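Local coordinates for D-methionine-binding lipoprotein MetQ (Escherichia coli, PDB 4YAH) that binds methionine as the substrate-binding lipoprotein of an ATP-driven D-methionine permease, at residues A[36-41]-A[67-72]; A[83-88]-A[229-234]; A[152-157]-A[173-178]; A[122-127]-A[216-221]. All blocks are in the same frame, centred on the assembly; numbering follows the deposited sequence.

Interaction 1: A[36-41]-A[67-72]. With MET (methionine), chain B.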
loop_
_atom_site.group_PDB
_atom_site.type_symbol
_atom_site.label_atom_id
_atom_site.label_comp_id
_atom_site.label_asym_id
_atom_site.label_seq_id
_atom_site.Cartn_x
_atom_site.Cartn_y
_atom_site.Cartn_z
ATOM N N GLY A 36 12.905 2.886 -6.117
ATOM C CA GLY A 36 11.969 3.810 -5.499
ATOM C C GLY A 36 11.124 3.159 -4.423
ATOM O O GLY A 36 10.542 2.095 -4.637
ATOM N N VAL A 37 11.061 3.812 -3.266
ATOM C CA VAL A 37 10.328 3.331 -2.094
ATOM C C VAL A 37 9.624 4.501 -1.430
ATOM O O VAL A 37 9.927 5.661 -1.724
ATOM C CB VAL A 37 11.260 2.627 -1.074
ATOM C CG1 VAL A 37 11.990 1.472 -1.748
ATOM C CG2 VAL A 37 12.279 3.582 -0.492
ATOM N N ILE A 38 8.684 4.200 -0.534
ATOM C CA ILE A 38 7.943 5.260 0.156
ATOM C C ILE A 38 8.541 5.541 1.537
ATOM O O ILE A 38 8.884 4.607 2.276
ATOM C CB ILE A 38 6.459 4.902 0.335
ATOM C CG1 ILE A 38 5.866 4.348 -0.958
ATOM C CG2 ILE A 38 5.683 6.136 0.807
ATOM C CD1 ILE A 38 5.903 5.304 -2.120
ATOM N N VAL A 39 8.640 6.823 1.897
ATOM C CA VAL A 39 9.197 7.194 3.190
ATOM C C VAL A 39 8.368 6.624 4.322
ATOM O O VAL A 39 7.171 6.407 4.181
ATOM C CB VAL A 39 9.294 8.726 3.366
ATOM C CG1 VAL A 39 10.189 9.304 2.344
ATOM C CG2 VAL A 39 7.948 9.374 3.248
ATOM N N GLY A 40 9.029 6.370 5.441
ATOM C CA GLY A 40 8.373 5.796 6.598
ATOM C C GLY A 40 8.853 4.380 6.782
ATOM O O GLY A 40 9.984 4.043 6.415
ATOM N N ALA A 41 7.983 3.544 7.319
ATOM C CA ALA A 41 8.373 2.209 7.700
ATOM C C ALA A 41 8.769 1.388 6.478
ATOM O O ALA A 41 9.602 0.501 6.594
ATOM C CB ALA A 41 7.265 1.531 8.450
ATOM N N ASN A 67 6.839 10.143 -1.357
ATOM C CA ASN A 67 5.727 10.119 -0.409
ATOM C C ASN A 67 4.402 10.206 -1.140
ATOM O O ASN A 67 3.464 10.846 -0.683
ATOM C CB ASN A 67 5.830 11.253 0.607
ATOM C CG ASN A 67 4.879 11.060 1.765
ATOM O OD1 ASN A 67 4.683 9.939 2.223
ATOM N ND2 ASN A 67 4.250 12.143 2.216
ATOM N N ASP A 68 4.322 9.547 -2.284
ATOM C CA ASP A 68 3.081 9.452 -3.018
ATOM C C ASP A 68 3.116 8.203 -3.869
ATOM O O ASP A 68 4.161 7.551 -3.989
ATOM C CB ASP A 68 2.874 10.675 -3.893
ATOM C CG ASP A 68 3.686 10.602 -5.180
ATOM O OD1 ASP A 68 4.925 10.653 -5.080
ATOM O OD2 ASP A 68 3.091 10.473 -6.272
ATOM N N TYR A 69 1.982 7.887 -4.477
ATOM C CA TYR A 69 1.828 6.654 -5.221
ATOM C C TYR A 69 1.862 6.853 -6.737
ATOM O O TYR A 69 1.708 5.889 -7.490
ATOM C CB TYR A 69 0.506 6.003 -4.834
ATOM C CG TYR A 69 0.456 5.293 -3.492
ATOM C CD1 TYR A 69 1.599 4.856 -2.854
ATOM C CD2 TYR A 69 -0.764 4.997 -2.912
ATOM C CE1 TYR A 69 1.530 4.150 -1.675
ATOM C CE2 TYR A 69 -0.845 4.299 -1.736
ATOM C CZ TYR A 69 0.282 3.876 -1.125
ATOM O OH TYR A 69 0.156 3.180 0.051
ATOM N N VAL A 70 2.060 8.091 -7.182
ATOM C CA VAL A 70 2.057 8.397 -8.615
ATOM C C VAL A 70 3.479 8.558 -9.159
ATOM O O VAL A 70 3.866 7.917 -10.149
ATOM C CB VAL A 70 1.232 9.672 -8.878
ATOM C CG1 VAL A 70 1.272 10.074 -10.365
ATOM C CG2 VAL A 70 -0.218 9.442 -8.413
ATOM N N LEU A 71 4.275 9.387 -8.501
ATOM C CA LEU A 71 5.616 9.673 -9.018
ATOM C C LEU A 71 6.547 8.456 -9.114
ATOM O O LEU A 71 7.414 8.422 -9.987
ATOM C CB LEU A 71 6.290 10.750 -8.170
ATOM C CG LEU A 71 5.570 12.098 -8.158
ATOM C CD1 LEU A 71 6.331 13.116 -7.285
ATOM C CD2 LEU A 71 5.384 12.622 -9.562
ATOM N N PRO A 72 6.400 7.455 -8.227
ATOM C CA PRO A 72 7.353 6.345 -8.397
ATOM C C PRO A 72 7.224 5.592 -9.726
ATOM O O PRO A 72 8.243 5.140 -10.277
ATOM C CB PRO A 72 7.029 5.422 -7.224
ATOM C CG PRO A 72 6.407 6.331 -6.189
ATOM C CD PRO A 72 5.645 7.352 -6.963
HETATM N N MET B . 1.510 -0.455 0.525
HETATM C CA MET B . 0.187 -0.147 -0.020
HETATM C C MET B . -0.808 -1.169 0.476
HETATM O O MET B . -0.522 -2.367 0.370
HETATM C CB MET B . 0.214 -0.147 -1.551
HETATM C CG MET B . -1.068 0.347 -2.204
HETATM S SD MET B . -1.026 0.332 -4.009
HETATM C CE MET B . 0.040 1.738 -4.322
HETATM O OXT MET B . -1.899 -0.803 0.955
#
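I38 and N67 mark the closest backbone approach, with their CA atoms 5.4 Å apart. Segment 36-41 is the end of strand 32-38 and the loop to helix 41-57, where G40 is the N-cap. Segment 67-72 leaves strand 60-66 and turns into helix 71-78. D68 caps that helix: D68 OD2 accepts from L71 N at 2.7 Å, on the syn side of the carboxylate. The same oxygen takes V70 N from above the carboxylate plane.

Strands 32-38 and 60-66 are parallel neighbours in one lobe of a periplasmic binding protein fold. The loop after strand 60-66 brings Y69 to the methionine site between the lobes. I38, the last residue of its strand, packs against the turn 68-72. I38 CD1 lies 3.4 Å from D68 O and 4.2 Å from P72 CG. The same methyl sits at the edge of the Y69 ring, near its plane. D68 O is buried here with no polar partner. I38 CG2, anti to the backbone N, faces N67. V39 CG2 meets N67 OD1 at 3.5 Å, and the two side chains cross at about a right angle. N67 OD1 is hydrogen-bonded to Q208.

One face of the Y69 ring receives the ligand: methionine CE stands 3.5 Å above the plane, over the ring centre. Y69 OH lies 3.3 Å from methionine CA and is hydrogen-bonded to T204.

Interaction 2: A[83-88]-A[229-234]. With MET (methionine), chain B.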
loop_
_atom_site.group_PDB
_atom_site.type_symbol
_atom_site.label_atom_id
_atom_site.label_comp_id
_atom_site.label_asym_id
_atom_site.label_seq_id
_atom_site.Cartn_x
_atom_site.Cartn_y
_atom_site.Cartn_z
ATOM N N ALA A 83 13.771 0.307 -10.604
ATOM C CA ALA A 83 12.717 -0.523 -10.043
ATOM C C ALA A 83 12.003 0.296 -9.000
ATOM O O ALA A 83 12.540 1.302 -8.537
ATOM C CB ALA A 83 13.277 -1.779 -9.412
ATOM N N ASN A 84 10.801 -0.122 -8.615
ATOM C CA ASN A 84 10.246 0.409 -7.382
ATOM C C ASN A 84 9.571 -0.695 -6.601
ATOM O O ASN A 84 9.367 -1.808 -7.091
ATOM C CB ASN A 84 9.289 1.593 -7.641
ATOM C CG ASN A 84 8.137 1.264 -8.553
ATOM O OD1 ASN A 84 7.475 0.223 -8.424
ATOM N ND2 ASN A 84 7.839 2.199 -9.460
ATOM N N ALA A 85 9.277 -0.387 -5.345
ATOM C CA ALA A 85 8.759 -1.379 -4.439
ATOM C C ALA A 85 7.725 -0.749 -3.536
ATOM O O ALA A 85 8.041 -0.347 -2.409
ATOM C CB ALA A 85 9.890 -1.996 -3.629
ATOM N N PHE A 86 6.495 -0.629 -4.032
ATOM C CA PHE A 86 5.485 0.113 -3.279
ATOM C C PHE A 86 4.026 -0.199 -3.586
ATOM O O PHE A 86 3.153 0.321 -2.896
ATOM C CB PHE A 86 5.684 1.624 -3.503
ATOM C CG PHE A 86 5.039 2.138 -4.767
ATOM C CD1 PHE A 86 3.805 2.757 -4.722
ATOM C CD2 PHE A 86 5.652 1.969 -6.007
ATOM C CE1 PHE A 86 3.197 3.213 -5.872
ATOM C CE2 PHE A 86 5.045 2.428 -7.159
ATOM C CZ PHE A 86 3.824 3.051 -7.094
ATOM N N GLN A 87 3.748 -0.990 -4.620
ATOM C CA GLN A 87 2.374 -1.148 -5.102
ATOM C C GLN A 87 1.940 -2.609 -5.190
ATOM O O GLN A 87 2.765 -3.509 -5.302
ATOM C CB GLN A 87 2.223 -0.469 -6.476
ATOM C CG GLN A 87 2.870 -1.231 -7.622
ATOM C CD GLN A 87 3.154 -0.352 -8.828
ATOM O OE1 GLN A 87 2.232 0.195 -9.457
ATOM N NE2 GLN A 87 4.430 -0.230 -9.175
ATOM N N HIS A 88 0.629 -2.844 -5.097
ATOM C CA HIS A 88 0.085 -4.172 -5.316
ATOM C C HIS A 88 -0.358 -4.309 -6.778
ATOM O O HIS A 88 -0.323 -3.326 -7.529
ATOM C CB HIS A 88 -1.078 -4.484 -4.326
ATOM C CG HIS A 88 -2.116 -3.409 -4.185
ATOM N ND1 HIS A 88 -2.882 -2.945 -5.237
ATOM C CD2 HIS A 88 -2.541 -2.734 -3.088
ATOM C CE1 HIS A 88 -3.710 -2.016 -4.795
ATOM N NE2 HIS A 88 -3.530 -1.875 -3.492
ATOM N N ASN A 229 2.095 -6.628 -2.166
ATOM C CA ASN A 229 2.880 -5.596 -2.828
ATOM C C ASN A 229 3.959 -6.261 -3.696
ATOM O O ASN A 229 4.254 -7.447 -3.536
ATOM C CB ASN A 229 3.507 -4.640 -1.799
ATOM C CG ASN A 229 2.510 -3.645 -1.221
ATOM O OD1 ASN A 229 2.897 -2.558 -0.801
ATOM N ND2 ASN A 229 1.225 -4.026 -1.161
ATOM N N LEU A 230 4.585 -5.456 -4.558
ATOM C CA LEU A 230 5.426 -5.951 -5.643
ATOM C C LEU A 230 6.692 -5.130 -5.778
ATOM O O LEU A 230 6.710 -3.942 -5.460
ATOM C CB LEU A 230 4.676 -5.874 -6.971
ATOM C CG LEU A 230 3.274 -6.469 -7.021
ATOM C CD1 LEU A 230 2.578 -5.965 -8.273
ATOM C CD2 LEU A 230 3.354 -7.976 -7.012
ATOM N N ILE A 231 7.735 -5.772 -6.293
ATOM C CA ILE A 231 8.874 -5.074 -6.885
ATOM C C ILE A 231 8.558 -5.051 -8.364
ATOM O O ILE A 231 8.184 -6.091 -8.944
ATOM C CB ILE A 231 10.200 -5.775 -6.602
ATOM C CG1 ILE A 231 10.459 -5.772 -5.096
ATOM C CG2 ILE A 231 11.366 -5.060 -7.320
ATOM C CD1 ILE A 231 11.452 -6.808 -4.623
ATOM N N VAL A 232 8.636 -3.857 -8.947
ATOM C CA VAL A 232 8.229 -3.608 -10.314
ATOM C C VAL A 232 9.344 -2.929 -11.097
ATOM O O VAL A 232 10.026 -2.042 -10.574
ATOM C CB VAL A 232 6.978 -2.741 -10.337
ATOM C CG1 VAL A 232 6.615 -2.326 -11.726
ATOM C CG2 VAL A 232 5.828 -3.509 -9.727
ATOM N N THR A 233 9.507 -3.354 -12.351
ATOM C CA THR A 233 10.480 -2.758 -13.270
ATOM C C THR A 233 9.797 -2.423 -14.578
ATOM O O THR A 233 8.613 -2.684 -14.752
ATOM C CB THR A 233 11.656 -3.698 -13.586
ATOM O OG1 THR A 233 11.184 -4.809 -14.364
ATOM C CG2 THR A 233 12.317 -4.198 -12.321
ATOM N N ARG A 234 10.565 -1.887 -15.525
ATOM C CA ARG A 234 10.074 -1.774 -16.888
ATOM C C ARG A 234 10.171 -3.147 -17.548
ATOM O O ARG A 234 10.907 -4.017 -17.094
ATOM C CB ARG A 234 10.875 -0.748 -17.692
ATOM C CG ARG A 234 10.786 0.685 -17.175
ATOM C CD ARG A 234 11.644 1.604 -18.033
ATOM N NE ARG A 234 13.023 1.136 -18.035
ATOM C CZ ARG A 234 13.910 1.386 -17.076
ATOM N NH1 ARG A 234 13.581 2.131 -16.020
ATOM N NH2 ARG A 234 15.134 0.886 -17.173
HETATM N N MET B . 1.510 -0.455 0.525
HETATM C CA MET B . 0.187 -0.147 -0.020
HETATM C C MET B . -0.808 -1.169 0.476
HETATM O O MET B . -0.522 -2.367 0.370
HETATM C CB MET B . 0.214 -0.147 -1.551
HETATM C CG MET B . -1.068 0.347 -2.204
HETATM S SD MET B . -1.026 0.332 -4.009
HETATM C CE MET B . 0.040 1.738 -4.322
HETATM O OXT MET B . -1.899 -0.803 0.955
HETATM O O HOH W 1 6.171 -1.530 -6.732
#
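N84 and V232 form an antiparallel hydrogen-bonded pair between the two strands. N84 N gives to V232 O at 2.9 Å. V232 N returns a bond to N84 O. L230 N to Q87 O is weak and bent, with an angle of 119° at the hydrogen.

Between these bonds a water links F86 N to L230 O. It accepts from F86 N at 2.9 Å. It is 2.8 Å from both L230 O and N84 OD1, to which it can donate, and so joins the strands. The two strands are adjacent in the mixed sheet of one lobe of the periplasmic binding protein fold. The C-terminal end of 83-88 and the start of 229-234 border the methionine pocket.

Apolar contacts are small. A85 CB touches I231 CG1 on one face. On the other, the Q87 amide crosses V232, with Q87 NE2 3.6 Å from V232 CG2; Q87 OE1 is hydrogen-bonded to N73.

Ligand contacts gather at H88 and N229. The N229 amide bonds both the amino group and a carboxylate oxygen of methionine: N229 OD1 accepts from methionine N at 2.8 Å, and N229 ND2 gives to methionine O at 2.9 Å. Methionine SD lies 3.4 Å above one face of the H88 ring, offset toward the rim. H88 NE2 is hydrogen-bonded to N141.

Interaction 3: A[152-157]-A[173-178]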
loop_
_atom_site.group_PDB
_atom_site.type_symbol
_atom_site.label_atom_id
_atom_site.label_comp_id
_atom_site.label_asym_id
_atom_site.label_seq_id
_atom_site.Cartn_x
_atom_site.Cartn_y
_atom_site.Cartn_z
ATOM N N VAL A 152 -17.473 -4.915 7.143
ATOM C CA VAL A 152 -17.806 -4.630 8.539
ATOM C C VAL A 152 -19.251 -4.154 8.684
ATOM O O VAL A 152 -19.676 -3.778 9.778
ATOM C CB VAL A 152 -16.815 -3.598 9.144
ATOM C CG1 VAL A 152 -15.402 -4.131 9.017
ATOM C CG2 VAL A 152 -16.929 -2.230 8.470
ATOM N N GLY A 153 -20.001 -4.173 7.583
ATOM C CA GLY A 153 -21.448 -3.984 7.626
ATOM C C GLY A 153 -21.977 -2.555 7.594
ATOM O O GLY A 153 -23.170 -2.322 7.828
ATOM N N LEU A 154 -21.108 -1.592 7.305
ATOM C CA LEU A 154 -21.517 -0.199 7.298
ATOM C C LEU A 154 -22.275 0.158 6.025
ATOM O O LEU A 154 -23.176 0.997 6.047
ATOM C CB LEU A 154 -20.307 0.706 7.463
ATOM C CG LEU A 154 -19.666 0.670 8.851
ATOM C CD1 LEU A 154 -18.355 1.415 8.851
ATOM C CD2 LEU A 154 -20.584 1.288 9.888
ATOM N N ILE A 155 -21.929 -0.500 4.927
ATOM C CA ILE A 155 -22.560 -0.240 3.643
ATOM C C ILE A 155 -22.785 -1.552 2.909
ATOM O O ILE A 155 -22.205 -2.588 3.259
ATOM C CB ILE A 155 -21.704 0.685 2.743
ATOM C CG1 ILE A 155 -20.358 0.021 2.436
ATOM C CG2 ILE A 155 -21.508 2.027 3.395
ATOM C CD1 ILE A 155 -19.437 0.850 1.543
ATOM N N LYS A 156 -23.615 -1.506 1.877
ATOM C CA LYS A 156 -23.726 -2.614 0.948
ATOM C C LYS A 156 -23.518 -2.089 -0.457
ATOM O O LYS A 156 -23.996 -1.004 -0.805
ATOM C CB LYS A 156 -25.080 -3.322 1.072
ATOM C CG LYS A 156 -25.180 -4.577 0.202
ATOM C CD LYS A 156 -26.462 -5.354 0.469
ATOM C CE LYS A 156 -26.893 -6.147 -0.760
ATOM N NZ LYS A 156 -25.747 -6.778 -1.490
ATOM N N LEU A 157 -22.787 -2.865 -1.243
ATOM C CA LEU A 157 -22.480 -2.529 -2.621
ATOM C C LEU A 157 -23.277 -3.371 -3.612
ATOM O O LEU A 157 -23.693 -4.496 -3.307
ATOM C CB LEU A 157 -21.000 -2.730 -2.901
ATOM C CG LEU A 157 -20.031 -1.977 -1.995
ATOM C CD1 LEU A 157 -18.648 -2.506 -2.266
ATOM C CD2 LEU A 157 -20.125 -0.484 -2.249
ATOM N N ASN A 173 -26.754 2.330 2.946
ATOM C CA ASN A 173 -25.914 3.210 3.744
ATOM C C ASN A 173 -26.800 3.771 4.847
ATOM O O ASN A 173 -27.158 4.948 4.840
ATOM C CB ASN A 173 -25.316 4.298 2.862
ATOM C CG ASN A 173 -24.423 5.270 3.627
ATOM O OD1 ASN A 173 -24.013 5.021 4.767
ATOM N ND2 ASN A 173 -24.114 6.391 2.985
ATOM N N PRO A 174 -27.166 2.913 5.801
ATOM C CA PRO A 174 -28.189 3.302 6.790
ATOM C C PRO A 174 -27.791 4.441 7.731
ATOM O O PRO A 174 -28.671 5.153 8.213
ATOM C CB PRO A 174 -28.427 2.005 7.572
ATOM C CG PRO A 174 -27.266 1.134 7.292
ATOM C CD PRO A 174 -26.784 1.496 5.928
ATOM N N LYS A 175 -26.500 4.617 7.992
ATOM C CA LYS A 175 -26.035 5.732 8.808
ATOM C C LYS A 175 -25.808 6.989 7.967
ATOM O O LYS A 175 -25.392 8.017 8.504
ATOM C CB LYS A 175 -24.747 5.382 9.546
ATOM C CG LYS A 175 -24.849 4.215 10.490
ATOM C CD LYS A 175 -23.524 3.960 11.208
ATOM C CE LYS A 175 -23.572 2.720 12.079
ATOM N NZ LYS A 175 -24.364 2.935 13.333
ATOM N N ASN A 176 -26.100 6.917 6.668
ATOM C CA ASN A 176 -25.929 8.066 5.775
ATOM C C ASN A 176 -24.531 8.645 5.898
ATOM O O ASN A 176 -24.349 9.857 6.013
ATOM C CB ASN A 176 -26.959 9.153 6.071
ATOM C CG ASN A 176 -28.380 8.658 5.909
ATOM O OD1 ASN A 176 -28.734 8.094 4.875
ATOM N ND2 ASN A 176 -29.198 8.858 6.932
ATOM N N LEU A 177 -23.546 7.759 5.884
ATOM C CA LEU A 177 -22.159 8.159 5.922
ATOM C C LEU A 177 -21.784 8.890 4.651
ATOM O O LEU A 177 -22.326 8.613 3.587
ATOM C CB LEU A 177 -21.266 6.936 6.099
ATOM C CG LEU A 177 -21.595 6.051 7.293
ATOM C CD1 LEU A 177 -20.752 4.793 7.231
ATOM C CD2 LEU A 177 -21.345 6.815 8.583
ATOM N N LYS A 178 -20.845 9.817 4.777
ATOM C CA LYS A 178 -20.371 10.586 3.647
ATOM C C LYS A 178 -18.950 10.124 3.367
ATOM O O LYS A 178 -18.059 10.316 4.188
ATOM C CB LYS A 178 -20.396 12.086 3.934
ATOM C CG LYS A 178 -21.711 12.595 4.503
ATOM C CD LYS A 178 -22.858 12.386 3.534
ATOM C CE LYS A 178 -24.153 13.003 4.053
ATOM N NZ LYS A 178 -24.078 14.493 4.090
HETATM O O HOH W 2 -24.092 3.403 6.925
#
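N173 packs against I155, the residue whose CA comes nearest to its own, at 4.8 Å. N173 OD1 lies 4.1 Å from I155 CG2. With CG anti to the backbone N (chi1 180°), the N173 amide turns back over its own loop. N173 OD1 accepts from L177 N, which stands 25° out of the plane of the side-chain carbonyl. N173 ND2 gives to L177 O at 2.9 Å, on a lone pair in the plane of the L177 carbonyl and within 5° of the N173 amide plane. N176 N bonds N173 O and closes a type I beta turn; L177 is the next residue.

P174 CD follows, 3.6 Å from L154 O. K175 N gives to a water, and the water in turn donates to L154 O at 2.7 Å and to N173 OD1. This water is the polar link between the two segments. The K175 side chain runs obliquely past L154, K175 CE 4.0 Å from L154 CD2. L177 points its CD1 at L154 CB, 4.1 Å away.

L154 comes just after the Schellman motif at G153, which ends helix 139-151. The turn links strand 170-172 to strand 178-182, an outermost strand of the second lobe's sheet. L149 of the helix lies against L154 and I155, and L127 touches L154 and L177.

Interaction 4: A[122-127]-A[216-221]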
loop_
_atom_site.group_PDB
_atom_site.type_symbol
_atom_site.label_atom_id
_atom_site.label_comp_id
_atom_site.label_asym_id
_atom_site.label_seq_id
_atom_site.Cartn_x
_atom_site.Cartn_y
_atom_site.Cartn_z
ATOM N N LYS A 122 -13.755 4.835 19.188
ATOM C CA LYS A 122 -13.013 3.608 19.450
ATOM C C LYS A 122 -13.736 2.396 18.874
ATOM O O LYS A 122 -13.177 1.313 18.804
ATOM C CB LYS A 122 -12.803 3.414 20.952
ATOM C CG LYS A 122 -11.558 4.103 21.521
ATOM C CD LYS A 122 -11.895 5.140 22.584
ATOM C CE LYS A 122 -12.687 4.557 23.755
ATOM N NZ LYS A 122 -12.789 5.506 24.907
ATOM N N SER A 123 -14.991 2.590 18.485
ATOM C CA SER A 123 -15.827 1.488 18.021
ATOM C C SER A 123 -16.886 1.992 17.064
ATOM O O SER A 123 -17.293 3.161 17.136
ATOM C CB SER A 123 -16.491 0.797 19.219
ATOM O OG SER A 123 -17.766 0.303 18.877
ATOM N N LEU A 124 -17.376 1.109 16.203
ATOM C CA LEU A 124 -18.427 1.489 15.272
ATOM C C LEU A 124 -19.727 1.787 16.015
ATOM O O LEU A 124 -20.606 2.442 15.469
ATOM C CB LEU A 124 -18.649 0.404 14.220
ATOM C CG LEU A 124 -17.446 0.207 13.281
ATOM C CD1 LEU A 124 -17.744 -0.844 12.222
ATOM C CD2 LEU A 124 -17.002 1.532 12.631
ATOM N N ASP A 125 -19.827 1.339 17.266
ATOM C CA ASP A 125 -20.983 1.687 18.112
ATOM C C ASP A 125 -21.131 3.192 18.255
ATOM O O ASP A 125 -22.228 3.694 18.513
ATOM C CB ASP A 125 -20.848 1.096 19.513
ATOM C CG ASP A 125 -21.046 -0.405 19.549
ATOM O OD1 ASP A 125 -21.506 -0.981 18.541
ATOM O OD2 ASP A 125 -20.743 -1.003 20.605
ATOM N N GLU A 126 -20.008 3.904 18.139
ATOM C CA GLU A 126 -19.979 5.353 18.341
ATOM C C GLU A 126 -20.095 6.162 17.056
ATOM O O GLU A 126 -20.080 7.392 17.095
ATOM C CB GLU A 126 -18.683 5.783 19.017
ATOM C CG GLU A 126 -18.323 5.133 20.329
ATOM C CD GLU A 126 -16.870 5.461 20.703
ATOM O OE1 GLU A 126 -16.555 6.652 20.926
ATOM O OE2 GLU A 126 -16.028 4.544 20.741
ATOM N N LEU A 127 -20.166 5.493 15.914
ATOM C CA LEU A 127 -20.180 6.203 14.644
ATOM C C LEU A 127 -21.536 6.873 14.407
ATOM O O LEU A 127 -22.544 6.206 14.169
ATOM C CB LEU A 127 -19.834 5.247 13.498
ATOM C CG LEU A 127 -19.607 5.863 12.122
ATOM C CD1 LEU A 127 -18.407 6.818 12.139
ATOM C CD2 LEU A 127 -19.389 4.772 11.106
ATOM N N ASP A 216 -4.036 -0.135 16.632
ATOM C CA ASP A 216 -4.879 1.052 16.527
ATOM C C ASP A 216 -6.100 0.874 15.641
ATOM O O ASP A 216 -7.033 1.687 15.687
ATOM C CB ASP A 216 -4.027 2.206 16.019
ATOM C CG ASP A 216 -2.787 2.400 16.853
ATOM O OD1 ASP A 216 -2.922 2.928 17.986
ATOM O OD2 ASP A 216 -1.689 2.009 16.396
ATOM N N GLY A 217 -6.128 -0.206 14.865
ATOM C CA GLY A 217 -7.226 -0.434 13.948
ATOM C C GLY A 217 -8.536 -0.724 14.651
ATOM O O GLY A 217 -8.588 -1.518 15.581
ATOM N N ILE A 218 -9.592 -0.053 14.217
ATOM C CA ILE A 218 -10.940 -0.378 14.665
ATOM C C ILE A 218 -11.464 -1.619 13.942
ATOM O O ILE A 218 -12.260 -2.383 14.480
ATOM C CB ILE A 218 -11.872 0.781 14.422
ATOM C CG1 ILE A 218 -11.396 2.004 15.216
ATOM C CG2 ILE A 218 -13.301 0.423 14.825
ATOM C CD1 ILE A 218 -12.180 3.229 14.919
ATOM N N PHE A 219 -11.036 -1.791 12.698
ATOM C CA PHE A 219 -11.328 -2.995 11.937
ATOM C C PHE A 219 -10.216 -3.123 10.921
ATOM O O PHE A 219 -9.578 -2.129 10.594
ATOM C CB PHE A 219 -12.697 -2.944 11.262
ATOM C CG PHE A 219 -12.952 -1.690 10.476
ATOM C CD1 PHE A 219 -13.690 -0.647 11.019
ATOM C CD2 PHE A 219 -12.449 -1.546 9.194
ATOM C CE1 PHE A 219 -13.925 0.506 10.291
ATOM C CE2 PHE A 219 -12.685 -0.400 8.467
ATOM C CZ PHE A 219 -13.430 0.623 9.009
ATOM N N VAL A 220 -9.994 -4.349 10.468
ATOM C CA VAL A 220 -8.859 -4.679 9.616
ATOM C C VAL A 220 -9.293 -5.696 8.574
ATOM O O VAL A 220 -10.055 -6.619 8.852
ATOM C CB VAL A 220 -7.682 -5.255 10.437
ATOM C CG1 VAL A 220 -6.427 -5.376 9.558
ATOM C CG2 VAL A 220 -7.417 -4.401 11.644
ATOM N N GLU A 221 -8.822 -5.473 7.363
ATOM C CA GLU A 221 -8.930 -6.403 6.253
ATOM C C GLU A 221 -8.348 -7.780 6.584
ATOM O O GLU A 221 -7.377 -7.851 7.342
ATOM C CB GLU A 221 -8.200 -5.764 5.080
ATOM C CG GLU A 221 -8.356 -6.387 3.720
ATOM C CD GLU A 221 -7.523 -5.609 2.701
ATOM O OE1 GLU A 221 -6.288 -5.522 2.906
ATOM O OE2 GLU A 221 -8.102 -5.058 1.737
#
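F219 presents the edge of its ring to L124, whose CD2 lies near the ring plane and 4.0 Å from F219 CE1. The two side chains cross at about a right angle. Other residues pack round the F219 side chain: L148 and L149 of helix 139-151 and L198 of strand 196-201. This is the second lobe of the periplasmic binding protein fold. Here strand 219-220 is an outermost, weakly bonded strand of the mixed sheet, next to strand 115-117. The loop 122-127 leads from strand 115-117 toward strand 132-136 and packs on I218 and F219, where strand 219-220 begins.

The F219 ring reaches L124 because its CG sits between the backbone N and the carbonyl carbon (chi1 50°). I218 carries the rest of the contact. Its CB points toward the loop. I218 CG2 lies 4.2 Å from S123 CA and 4.4 Å from L124 CG. I218 CG1 lies 4.1 Å from K122 O. These are van der Waals contacts at the surface, mostly apolar, with the one carbonyl of K122 beside I218.

Polar bonds keep the loop in shape beside them. Residues 124-126 form a short 3-10 turn, with E126 N bonded to S123 O. S123 OG accepts from D125 N at 2.8 Å, an ST turn. The E126 side chain folds back to K122, where E126 OE2 accepts from K122 N at 2.8 Å, 46° out of the carboxylate plane.

How the interactions relate
Interaction 2 is fully buried, and interaction 1 is partly so. Both belong to the same sheet, where strands 32-38 and 83-88 are neighbours. They touch through G36, whose N and O probably bond A83 O and A85 N, and both line the methionine site. Interactions 3 and 4 lie across the chain's centre, in the other lobe, about 14 Å apart between centres. They share a packing seam, where V152 meets F219. The chemistry follows the place. Interaction 2 uses backbone pairing, a bridging water and ligand bonds. Interaction 1 packs a strand end on a turn; interaction 3, partly buried, adds a water. Interaction 4 is a mostly apolar surface contact.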